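Local coordinates for protein acyl-coenzyme A oxidase 1 (Yarrowia lipolytica, PDB 5Y9D) that catalyses the FAD-dependent oxidation of acyl-CoA by oxygen to trans-2-enoyl-CoA and hydrogen peroxide, in peroxisomal fatty acid beta-oxidation, at residues H357-L362 with S627-L632; L365-A370 with H568-L573; E524-A529 with W602-D607. One frame throughout, in Å; residues are numbered along the deposited sequence.

Contact 1 (H357-L362 with S627-L632). With FAD (flavin-adenine dinucleotide), chain D.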
loop_
_atom_site.group_PDB
_atom_site.type_symbol
_atom_site.label_atom_id
_atom_site.label_comp_id
_atom_site.label_asym_id
_atom_site.label_seq_id
_atom_site.Cartn_x
_atom_site.Cartn_y
_atom_site.Cartn_z
ATOM N N HIS A 357 19.685 -1.369 -2.996
ATOM C CA HIS A 357 18.807 -0.286 -3.399
ATOM C C HIS A 357 18.575 -0.386 -4.889
ATOM O O HIS A 357 17.470 -0.135 -5.368
ATOM C CB HIS A 357 19.439 1.050 -3.010
ATOM C CG HIS A 357 18.456 2.165 -2.838
ATOM N ND1 HIS A 357 17.778 2.382 -1.658
ATOM C CD2 HIS A 357 18.059 3.139 -3.682
ATOM C CE1 HIS A 357 16.994 3.435 -1.788
ATOM N NE2 HIS A 357 17.143 3.908 -3.011
ATOM N N GLN A 358 19.603 -0.799 -5.618
ATOM C CA GLN A 358 19.476 -1.003 -7.041
ATOM C C GLN A 358 18.453 -2.102 -7.292
ATOM O O GLN A 358 17.505 -1.946 -8.088
ATOM C CB GLN A 358 20.821 -1.409 -7.646
ATOM C CG GLN A 358 21.946 -0.412 -7.381
ATOM C CD GLN A 358 23.223 -0.740 -8.125
ATOM O OE1 GLN A 358 23.356 -1.795 -8.729
ATOM N NE2 GLN A 358 24.178 0.167 -8.069
ATOM N N ARG A 359 18.596 -3.216 -6.597
ATOM C CA ARG A 359 17.642 -4.280 -6.836
ATOM C C ARG A 359 16.221 -3.932 -6.308
ATOM O O ARG A 359 15.247 -4.465 -6.800
ATOM C CB ARG A 359 18.170 -5.624 -6.346
ATOM C CG ARG A 359 17.653 -6.060 -5.001
ATOM C CD ARG A 359 18.347 -7.347 -4.569
ATOM N NE ARG A 359 18.034 -8.495 -5.423
ATOM C CZ ARG A 359 18.891 -9.105 -6.243
ATOM N NH1 ARG A 359 18.481 -10.147 -6.939
ATOM N NH2 ARG A 359 20.142 -8.695 -6.374
ATOM N N ARG A 360 16.090 -3.019 -5.352
ATOM C CA ARG A 360 14.765 -2.569 -4.980
ATOM C C ARG A 360 14.144 -1.792 -6.140
ATOM O O ARG A 360 12.961 -2.006 -6.449
ATOM C CB ARG A 360 14.769 -1.706 -3.726
ATOM C CG ARG A 360 15.088 -2.450 -2.443
ATOM C CD ARG A 360 15.557 -1.464 -1.372
ATOM N NE ARG A 360 14.466 -0.592 -0.969
ATOM C CZ ARG A 360 14.485 0.243 0.066
ATOM N NH1 ARG A 360 15.564 0.382 0.837
ATOM N NH2 ARG A 360 13.397 0.960 0.326
ATOM N N LEU A 361 14.927 -0.942 -6.821
ATOM C CA LEU A 361 14.304 -0.012 -7.774
ATOM C C LEU A 361 14.421 -0.329 -9.257
ATOM O O LEU A 361 13.459 -0.155 -9.995
ATOM C CB LEU A 361 14.797 1.400 -7.529
ATOM C CG LEU A 361 14.497 1.912 -6.115
ATOM C CD1 LEU A 361 15.148 3.277 -5.940
ATOM C CD2 LEU A 361 12.997 1.957 -5.815
ATOM N N LEU A 362 15.591 -0.775 -9.689
ATOM C CA LEU A 362 15.867 -0.889 -11.121
ATOM C C LEU A 362 15.027 -1.966 -11.823
ATOM O O LEU A 362 14.605 -1.809 -12.979
ATOM C CB LEU A 362 17.363 -1.107 -11.331
ATOM C CG LEU A 362 18.217 0.081 -10.843
ATOM C CD1 LEU A 362 19.674 -0.085 -11.255
ATOM C CD2 LEU A 362 17.693 1.423 -11.358
ATOM N N SER A 627 23.267 -13.539 -9.408
ATOM C CA SER A 627 24.455 -12.806 -9.849
ATOM C C SER A 627 24.190 -11.963 -11.090
ATOM O O SER A 627 24.649 -10.811 -11.175
ATOM C CB SER A 627 25.608 -13.775 -10.181
ATOM O OG SER A 627 26.318 -14.152 -9.025
ATOM N N LEU A 628 23.511 -12.565 -12.072
ATOM C CA LEU A 628 23.151 -11.855 -13.297
ATOM C C LEU A 628 22.271 -10.605 -13.027
ATOM O O LEU A 628 22.490 -9.558 -13.604
ATOM C CB LEU A 628 22.461 -12.808 -14.293
ATOM C CG LEU A 628 23.310 -13.931 -14.910
ATOM C CD1 LEU A 628 22.540 -14.630 -16.023
ATOM C CD2 LEU A 628 24.645 -13.430 -15.454
ATOM N N VAL A 629 21.287 -10.737 -12.147
ATOM C CA VAL A 629 20.472 -9.603 -11.723
ATOM C C VAL A 629 21.368 -8.484 -11.181
ATOM O O VAL A 629 21.269 -7.335 -11.627
ATOM C CB VAL A 629 19.414 -10.048 -10.681
ATOM C CG1 VAL A 629 18.896 -8.877 -9.854
ATOM C CG2 VAL A 629 18.279 -10.784 -11.381
ATOM N N ASP A 630 22.243 -8.840 -10.244
ATOM C CA ASP A 630 23.287 -7.942 -9.738
ATOM C C ASP A 630 24.102 -7.242 -10.841
ATOM O O ASP A 630 24.363 -6.030 -10.742
ATOM C CB ASP A 630 24.240 -8.714 -8.831
ATOM C CG ASP A 630 23.572 -9.221 -7.547
ATOM O OD1 ASP A 630 22.350 -9.483 -7.542
ATOM O OD2 ASP A 630 24.283 -9.361 -6.532
ATOM N N GLU A 631 24.507 -7.986 -11.876
ATOM C CA GLU A 631 25.260 -7.398 -12.999
ATOM C C GLU A 631 24.421 -6.421 -13.791
ATOM O O GLU A 631 24.865 -5.330 -14.134
ATOM C CB GLU A 631 25.743 -8.454 -14.003
ATOM C CG GLU A 631 27.035 -9.172 -13.675
ATOM C CD GLU A 631 27.377 -10.273 -14.698
ATOM O OE1 GLU A 631 27.361 -10.003 -15.930
ATOM O OE2 GLU A 631 27.676 -11.410 -14.261
ATOM N N LEU A 632 23.228 -6.857 -14.147
ATOM C CA LEU A 632 22.312 -6.065 -14.976
ATOM C C LEU A 632 21.935 -4.738 -14.294
ATOM O O LEU A 632 21.790 -3.696 -14.963
ATOM C CB LEU A 632 21.070 -6.909 -15.298
ATOM C CG LEU A 632 21.337 -7.974 -16.380
ATOM C CD1 LEU A 632 20.237 -8.998 -16.458
ATOM C CD2 LEU A 632 21.480 -7.331 -17.751
HETATM P PA FAD D . 17.798 7.203 5.176
HETATM O O1A FAD D . 18.454 8.246 4.366
HETATM O O2A FAD D . 18.475 6.608 6.327
HETATM O O5B FAD D . 17.413 6.072 4.162
HETATM C C5B FAD D . 17.100 6.362 2.817
HETATM C C4B FAD D . 16.892 5.076 2.047
HETATM O O4B FAD D . 18.151 4.521 1.693
HETATM C C3B FAD D . 16.156 4.050 2.881
HETATM O O3B FAD D . 15.166 3.431 2.083
HETATM C C2B FAD D . 17.210 3.048 3.276
HETATM O O2B FAD D . 16.739 1.710 3.237
HETATM C C1B FAD D . 18.312 3.231 2.261
HETATM N N9A FAD D . 19.596 3.055 2.963
HETATM C C8A FAD D . 20.093 3.828 3.923
HETATM N N7A FAD D . 21.275 3.355 4.347
HETATM C C5A FAD D . 21.543 2.243 3.658
HETATM C C6A FAD D . 22.620 1.231 3.599
HETATM N N6A FAD D . 23.695 1.315 4.387
HETATM N N1A FAD D . 22.504 0.222 2.735
HETATM C C2A FAD D . 21.449 0.120 1.941
HETATM N N3A FAD D . 20.448 0.991 1.940
HETATM C C4A FAD D . 20.427 2.052 2.753
HETATM N N1 FAD D . 13.176 11.589 14.178
HETATM C C2 FAD D . 13.390 12.083 15.395
HETATM O O2 FAD D . 14.545 12.206 15.777
HETATM N N3 FAD D . 12.416 12.453 16.202
HETATM C C4 FAD D . 11.156 12.342 15.851
HETATM O O4 FAD D . 10.282 12.696 16.627
HETATM C C4X FAD D . 10.823 11.805 14.533
HETATM N N5 FAD D . 9.565 11.665 14.123
HETATM C C5X FAD D . 9.304 11.175 12.912
HETATM C C6 FAD D . 7.996 11.064 12.522
HETATM C C7 FAD D . 7.698 10.568 11.287
HETATM C C7M FAD D . 6.267 10.440 10.872
HETATM C C8 FAD D . 8.785 10.159 10.380
HETATM C C8M FAD D . 8.447 9.617 9.028
HETATM C C9 FAD D . 10.103 10.263 10.768
HETATM C C9A FAD D . 10.397 10.767 12.008
HETATM N N10 FAD D . 11.720 10.890 12.428
HETATM C C10 FAD D . 11.949 11.421 13.690
HETATM C "C1'" FAD D . 12.832 10.517 11.567
HETATM C "C2'" FAD D . 12.856 9.043 11.252
HETATM O "O2'" FAD D . 13.494 8.416 12.339
HETATM C "C3'" FAD D . 13.668 8.810 9.995
HETATM O "O3'" FAD D . 12.786 8.875 8.896
HETATM C "C4'" FAD D . 14.373 7.464 9.966
HETATM O "O4'" FAD D . 14.933 7.173 11.240
HETATM C "C5'" FAD D . 15.520 7.463 8.984
HETATM O "O5'" FAD D . 15.060 7.849 7.712
HETATM P P FAD D . 15.979 8.671 6.768
HETATM O O1P FAD D . 15.165 9.726 6.187
HETATM O O2P FAD D . 17.199 9.005 7.499
HETATM O O3P FAD D . 16.344 7.663 5.619
#
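R359 and D630 form a salt bridge between helix 355-391 and helix 619-637. From CB the R359 chain sets out toward the other helix. It is extended through CG and CD, then bends about the CG-CD bond (chi3 -65°). The bend brings CZ and NH1 over to V629, with R359 CZ 3.6 Å from V629 CG1. R359 NH1 lies still nearer, 3.2 Å from V629 CG1. This methyl covers one face of the guanidinium. R359 NH2 takes the charged partner and gives a hydrogen bond to D630 OD1 at 2.6 Å. The N-H...O angle is 149°. OD1 lies in the guanidinium plane at its edge. On the acid side the nitrogen approaches from the syn side, 35° out of the carboxylate plane. The group thus has an apolar lid on one face and a carboxylate at its rim. NH1 has a second acid, E605 on helix 589-606, so two negative charges share this arginine.

The contact joins the C-alpha1 domain to the C-terminal helical domain of the acyl-CoA oxidase fold, close to the dimer interface. Q559 of the second subunit packs on R359, and E556 of the same subunit packs on D630.

The next residue, R360, turns to the FAD. Its NH1 is hydrogen-bonded to O2B of the adenosine ribose at 3.0 Å, with O2B in the guanidinium plane. A weaker bond runs from R360 NH1 to ribose O3B at 3.3 Å. H357 CE1 lies 3.8 Å from ribose O4B and also sits over one face of the R360 guanidinium, toward its rim.

Contact 2 (L365-A370 with H568-L573)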
loop_
_atom_site.group_PDB
_atom_site.type_symbol
_atom_site.label_atom_id
_atom_site.label_comp_id
_atom_site.label_asym_id
_atom_site.label_seq_id
_atom_site.Cartn_x
_atom_site.Cartn_y
_atom_site.Cartn_z
ATOM N N LEU A 365 12.030 -0.277 -12.434
ATOM C CA LEU A 365 12.223 0.561 -13.649
ATOM C C LEU A 365 11.988 -0.216 -14.956
ATOM O O LEU A 365 11.362 0.270 -15.880
ATOM C CB LEU A 365 13.597 1.227 -13.699
ATOM C CG LEU A 365 13.804 2.141 -14.922
ATOM C CD1 LEU A 365 12.739 3.236 -15.007
ATOM C CD2 LEU A 365 15.186 2.771 -14.921
ATOM N N ALA A 366 12.506 -1.424 -15.021
ATOM C CA ALA A 366 12.282 -2.260 -16.187
ATOM C C ALA A 366 10.814 -2.676 -16.310
ATOM O O ALA A 366 10.232 -2.590 -17.397
ATOM C CB ALA A 366 13.184 -3.462 -16.144
ATOM N N TYR A 367 10.207 -3.052 -15.199
ATOM C CA TYR A 367 8.767 -3.379 -15.168
ATOM C C TYR A 367 8.044 -2.243 -15.842
ATOM O O TYR A 367 7.315 -2.436 -16.812
ATOM C CB TYR A 367 8.240 -3.541 -13.711
ATOM C CG TYR A 367 6.942 -4.296 -13.528
ATOM C CD1 TYR A 367 6.082 -4.543 -14.589
ATOM C CD2 TYR A 367 6.557 -4.759 -12.274
ATOM C CE1 TYR A 367 4.900 -5.247 -14.423
ATOM C CE2 TYR A 367 5.375 -5.466 -12.098
ATOM C CZ TYR A 367 4.547 -5.687 -13.188
ATOM O OH TYR A 367 3.355 -6.368 -13.064
ATOM N N CYS A 368 8.256 -1.045 -15.314
ATOM C CA CYS A 368 7.610 0.153 -15.817
ATOM C C CYS A 368 7.788 0.294 -17.322
ATOM O O CYS A 368 6.797 0.413 -18.035
ATOM C CB CYS A 368 8.154 1.384 -15.082
ATOM S SG CYS A 368 7.489 2.893 -15.783
ATOM N N TYR A 369 9.025 0.257 -17.832
ATOM C CA TYR A 369 9.236 0.345 -19.323
ATOM C C TYR A 369 8.356 -0.679 -20.027
ATOM O O TYR A 369 7.758 -0.371 -21.048
ATOM C CB TYR A 369 10.712 0.112 -19.753
ATOM C CG TYR A 369 11.599 1.345 -19.857
ATOM C CD1 TYR A 369 11.926 2.085 -18.744
ATOM C CD2 TYR A 369 12.105 1.763 -21.065
ATOM C CE1 TYR A 369 12.729 3.208 -18.834
ATOM C CE2 TYR A 369 12.898 2.901 -21.173
ATOM C CZ TYR A 369 13.232 3.599 -20.054
ATOM O OH TYR A 369 14.050 4.714 -20.140
ATOM N N ALA A 370 8.272 -1.893 -19.465
ATOM C CA ALA A 370 7.457 -2.979 -20.040
ATOM C C ALA A 370 5.976 -2.664 -20.002
ATOM O O ALA A 370 5.211 -2.973 -20.935
ATOM C CB ALA A 370 7.708 -4.298 -19.315
ATOM N N HIS A 568 0.954 -15.894 -17.493
ATOM C CA HIS A 568 0.761 -15.627 -18.928
ATOM C C HIS A 568 0.844 -14.129 -19.211
ATOM O O HIS A 568 1.407 -13.697 -20.209
ATOM C CB HIS A 568 -0.602 -16.162 -19.381
ATOM C CG HIS A 568 -1.117 -15.516 -20.628
ATOM N ND1 HIS A 568 -0.653 -15.841 -21.880
ATOM C CD2 HIS A 568 -2.019 -14.529 -20.809
ATOM C CE1 HIS A 568 -1.266 -15.101 -22.785
ATOM N NE2 HIS A 568 -2.091 -14.291 -22.161
ATOM N N THR A 569 0.249 -13.346 -18.324
ATOM C CA THR A 569 0.405 -11.912 -18.337
ATOM C C THR A 569 1.871 -11.539 -18.240
ATOM O O THR A 569 2.354 -10.739 -19.073
ATOM C CB THR A 569 -0.357 -11.211 -17.192
ATOM O OG1 THR A 569 -1.760 -11.468 -17.311
ATOM C CG2 THR A 569 -0.155 -9.729 -17.281
ATOM N N ARG A 570 2.593 -12.101 -17.257
ATOM C CA ARG A 570 3.994 -11.714 -17.130
ATOM C C ARG A 570 4.795 -12.095 -18.379
ATOM O O ARG A 570 5.642 -11.312 -18.827
ATOM C CB ARG A 570 4.658 -12.258 -15.879
ATOM C CG ARG A 570 6.115 -11.809 -15.745
ATOM C CD ARG A 570 6.232 -10.271 -15.627
ATOM N NE ARG A 570 6.906 -9.960 -14.363
ATOM C CZ ARG A 570 6.323 -9.501 -13.265
ATOM N NH1 ARG A 570 5.043 -9.183 -13.232
ATOM N NH2 ARG A 570 7.060 -9.328 -12.183
ATOM N N GLN A 571 4.489 -13.272 -18.942
ATOM C CA GLN A 571 5.073 -13.749 -20.209
ATOM C C GLN A 571 4.700 -12.837 -21.389
ATOM O O GLN A 571 5.505 -12.580 -22.276
ATOM C CB GLN A 571 4.654 -15.223 -20.458
ATOM C CG GLN A 571 5.052 -15.827 -21.801
ATOM C CD GLN A 571 4.135 -15.399 -22.933
ATOM O OE1 GLN A 571 2.935 -15.162 -22.734
ATOM N NE2 GLN A 571 4.699 -15.237 -24.107
ATOM N N HIS A 572 3.478 -12.346 -21.408
ATOM C CA HIS A 572 3.076 -11.417 -22.443
ATOM C C HIS A 572 3.883 -10.113 -22.432
ATOM O O HIS A 572 4.249 -9.570 -23.503
ATOM C CB HIS A 572 1.610 -11.080 -22.289
ATOM C CG HIS A 572 1.009 -10.452 -23.502
ATOM N ND1 HIS A 572 0.972 -11.088 -24.721
ATOM C CD2 HIS A 572 0.387 -9.266 -23.677
ATOM C CE1 HIS A 572 0.370 -10.313 -25.603
ATOM N NE2 HIS A 572 -0.002 -9.204 -24.993
ATOM N N LEU A 573 4.161 -9.598 -21.242
ATOM C CA LEU A 573 4.812 -8.292 -21.151
ATOM C C LEU A 573 6.261 -8.410 -21.515
ATOM O O LEU A 573 6.781 -7.597 -22.296
ATOM C CB LEU A 573 4.681 -7.681 -19.772
ATOM C CG LEU A 573 3.383 -6.944 -19.490
ATOM C CD1 LEU A 573 3.434 -6.461 -18.037
ATOM C CD2 LEU A 573 3.155 -5.758 -20.432
#
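Y367 and R570 meet at a steep helix-helix crossing between the C-alpha1 domain and the C-terminal helical domain. Helix segments 365-370 and 568-573 approach to 11.4 Å between axes, at an angle of 81°. The backbones come near each other at A370 and L573, while Y367 and R570 reach across from farther off. One half of the contact is a cation-pi interaction. R570 CZ stands 4.5 Å from the centroid of the Y367 ring, over its face. The guanidinium is tilted against the ring, not stacked flat on it. R570 NH1 is its leading atom, 3.5 Å from Y367 CZ. R570 gets there with CG anti to the backbone N (chi1 -178°), then bends at chi2 and chi3.

The other nitrogens of this arginine are engaged by helix 589-606: NE probably by the hydroxyl of S603, and NH2 by the carboxylate of E606. These partners are likely to limit the turning of the guanidinium above the ring. F599 of the same helix also meets the Y367 ring.

L573 meets both Y367 and A370. L573 CD1 lies at the rim of the tyrosine, 4.1 Å from Y367 CE1. The other methyl, L573 CD2, rests 3.5 Å from the carbonyl oxygen A370 O.

Contact 3 (E524-A529 with W602-D607)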
loop_
_atom_site.group_PDB
_atom_site.type_symbol
_atom_site.label_atom_id
_atom_site.label_comp_id
_atom_site.label_asym_id
_atom_site.label_seq_id
_atom_site.Cartn_x
_atom_site.Cartn_y
_atom_site.Cartn_z
ATOM N N GLU A 524 10.981 -18.307 -24.128
ATOM C CA GLU A 524 10.642 -19.714 -24.192
ATOM C C GLU A 524 10.510 -20.288 -22.796
ATOM O O GLU A 524 9.642 -21.123 -22.549
ATOM C CB GLU A 524 11.706 -20.470 -25.008
ATOM C CG GLU A 524 11.431 -21.962 -25.202
ATOM C CD GLU A 524 10.080 -22.229 -25.843
ATOM O OE1 GLU A 524 9.656 -21.366 -26.639
ATOM O OE2 GLU A 524 9.437 -23.275 -25.556
ATOM N N ALA A 525 11.343 -19.830 -21.860
ATOM C CA ALA A 525 11.236 -20.326 -20.491
ATOM C C ALA A 525 9.916 -19.900 -19.905
ATOM O O ALA A 525 9.240 -20.677 -19.199
ATOM C CB ALA A 525 12.373 -19.830 -19.632
ATOM N N PHE A 526 9.535 -18.667 -20.218
ATOM C CA PHE A 526 8.311 -18.129 -19.645
ATOM C C PHE A 526 7.101 -18.748 -20.270
ATOM O O PHE A 526 6.195 -19.150 -19.544
ATOM C CB PHE A 526 8.266 -16.594 -19.689
ATOM C CG PHE A 526 8.624 -15.991 -18.386
ATOM C CD1 PHE A 526 9.931 -15.685 -18.094
ATOM C CD2 PHE A 526 7.671 -15.839 -17.410
ATOM C CE1 PHE A 526 10.278 -15.183 -16.865
ATOM C CE2 PHE A 526 8.007 -15.341 -16.179
ATOM C CZ PHE A 526 9.316 -15.013 -15.907
ATOM N N ARG A 527 7.095 -18.842 -21.598
ATOM C CA ARG A 527 6.032 -19.538 -22.331
ATOM C C ARG A 527 5.808 -20.990 -21.873
ATOM O O ARG A 527 4.672 -21.438 -21.691
ATOM C CB ARG A 527 6.334 -19.504 -23.812
ATOM C CG ARG A 527 6.167 -18.119 -24.388
ATOM C CD ARG A 527 6.580 -18.035 -25.830
ATOM N NE ARG A 527 6.064 -16.792 -26.386
ATOM C CZ ARG A 527 6.362 -16.303 -27.582
ATOM N NH1 ARG A 527 7.182 -16.927 -28.426
ATOM N NH2 ARG A 527 5.804 -15.170 -27.936
ATOM N N THR A 528 6.905 -21.703 -21.662
ATOM C CA THR A 528 6.886 -23.039 -21.077
ATOM C C THR A 528 6.254 -23.091 -19.694
ATOM O O THR A 528 5.477 -24.001 -19.407
ATOM C CB THR A 528 8.329 -23.581 -20.985
ATOM O OG1 THR A 528 8.871 -23.631 -22.304
ATOM C CG2 THR A 528 8.362 -24.945 -20.379
ATOM N N ALA A 529 6.615 -22.157 -18.820
ATOM C CA ALA A 529 6.002 -22.124 -17.483
ATOM C C ALA A 529 4.517 -21.817 -17.606
ATOM O O ALA A 529 3.694 -22.453 -16.978
ATOM C CB ALA A 529 6.688 -21.112 -16.565
ATOM N N TRP A 602 14.808 -10.976 -13.249
ATOM C CA TRP A 602 14.196 -10.598 -11.996
ATOM C C TRP A 602 12.857 -11.308 -11.820
ATOM O O TRP A 602 12.530 -11.689 -10.699
ATOM C CB TRP A 602 14.004 -9.087 -11.930
ATOM C CG TRP A 602 13.272 -8.598 -10.714
ATOM C CD1 TRP A 602 13.752 -8.515 -9.430
ATOM C CD2 TRP A 602 11.934 -8.089 -10.677
ATOM N NE1 TRP A 602 12.793 -7.993 -8.604
ATOM C CE2 TRP A 602 11.667 -7.723 -9.336
ATOM C CE3 TRP A 602 10.936 -7.893 -11.655
ATOM C CZ2 TRP A 602 10.453 -7.179 -8.943
ATOM C CZ3 TRP A 602 9.719 -7.349 -11.267
ATOM C CH2 TRP A 602 9.486 -6.990 -9.934
ATOM N N SER A 603 12.080 -11.477 -12.898
ATOM C CA SER A 603 10.760 -12.126 -12.789
ATOM C C SER A 603 10.922 -13.600 -12.461
ATOM O O SER A 603 10.145 -14.145 -11.684
ATOM C CB SER A 603 9.939 -11.989 -14.060
ATOM O OG SER A 603 9.683 -10.642 -14.363
ATOM N N ILE A 604 11.945 -14.244 -13.023
ATOM C CA ILE A 604 12.284 -15.594 -12.567
ATOM C C ILE A 604 12.451 -15.543 -11.047
ATOM O O ILE A 604 11.940 -16.387 -10.325
ATOM C CB ILE A 604 13.602 -16.146 -13.145
ATOM C CG1 ILE A 604 13.648 -16.113 -14.671
ATOM C CG2 ILE A 604 13.848 -17.568 -12.645
ATOM C CD1 ILE A 604 12.590 -16.913 -15.366
ATOM N N GLU A 605 13.169 -14.533 -10.575
ATOM C CA GLU A 605 13.500 -14.402 -9.155
ATOM C C GLU A 605 12.336 -14.295 -8.163
ATOM O O GLU A 605 12.533 -14.573 -6.985
ATOM C CB GLU A 605 14.375 -13.172 -8.943
ATOM C CG GLU A 605 15.824 -13.467 -8.650
ATOM C CD GLU A 605 16.589 -12.213 -8.280
ATOM O OE1 GLU A 605 15.964 -11.156 -7.987
ATOM O OE2 GLU A 605 17.829 -12.289 -8.278
ATOM N N GLU A 606 11.169 -13.823 -8.593
ATOM C CA GLU A 606 10.000 -13.819 -7.717
ATOM C C GLU A 606 9.355 -15.200 -7.773
ATOM O O GLU A 606 8.907 -15.727 -6.764
ATOM C CB GLU A 606 8.972 -12.767 -8.148
ATOM C CG GLU A 606 9.447 -11.309 -8.201
ATOM C CD GLU A 606 8.294 -10.316 -8.475
ATOM O OE1 GLU A 606 7.981 -9.509 -7.564
ATOM O OE2 GLU A 606 7.689 -10.334 -9.587
ATOM N N ASP A 607 9.327 -15.781 -8.972
ATOM C CA ASP A 607 8.618 -17.032 -9.250
ATOM C C ASP A 607 9.585 -18.226 -9.321
ATOM O O ASP A 607 9.428 -19.102 -10.168
ATOM C CB ASP A 607 7.873 -16.933 -10.593
ATOM C CG ASP A 607 6.933 -15.725 -10.682
ATOM O OD1 ASP A 607 7.407 -14.592 -10.970
ATOM O OD2 ASP A 607 5.705 -15.915 -10.514
#
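The F526 side chain has an unusual chi1 of -100° and a chi2 of 90°, which carry the CE1 and CZ atoms of its ring across to S603 and I604. I604 answers with chi1 -55° and a further bend at CG1, so that its end methyl turns to the ring. I604 CD1 lies 3.3 Å from F526 CE1, a close fit for two carbons. The same methyl, I604 CD1, also lies 3.8 Å from F526 CZ. Behind it, I604 CG1 is 4.1 Å from F526 CE1. The leading ring atom touches the side of S603, with S603 CB 3.6 Å from F526 CZ. Both partners come obliquely to the ring, and this is an apolar contact throughout.

The S603 hydroxyl turns from the ring and bonds to the F599 carbonyl oxygen one turn earlier.

The contact packs helix 519-544 against the end of helix 589-606, within the all-helical C-terminal domain of the oxidase. At that end the carbonyl oxygen of S603 takes two backbone bonds, each at 3.3 Å: E606 N to S603 O and D607 N to S603 O. Both donors come from the same face of the carbonyl plane. D607 holds the N-cap position of the next helix, 608-613, though its side chain makes no capping bond. Its carboxylate instead pairs with R566. With an alanine in place of F526, I604 CD1 and S603 CB would probably face a gap, and F611 on helix 608-613 would lose its edge-to-face partner. I574 of helix 558-581 also touches F526. The phenyl group is therefore buried among three other helices.

Helix 355-391 carries one side of contacts 1 and 2, whose centres are about 16 Å apart. Contact 3 connects to both through helix 589-606. Its centre is about 17 Å from that of contact 1, and the two contacts touch at the salt bridge from R359 NH1 to E605 OE2, 2.6 Å. Contact 2 is nearer, at about 11 Å between centres. There R570 NH2 reaches E606 OE2 at 2.9 Å. Two arginines on different helices thus tie to neighbouring acids at the end of one helix. Contact 1 alone touches the FAD, through H357 and R360. Contacts 2 and 3 take no part in the FAD pocket.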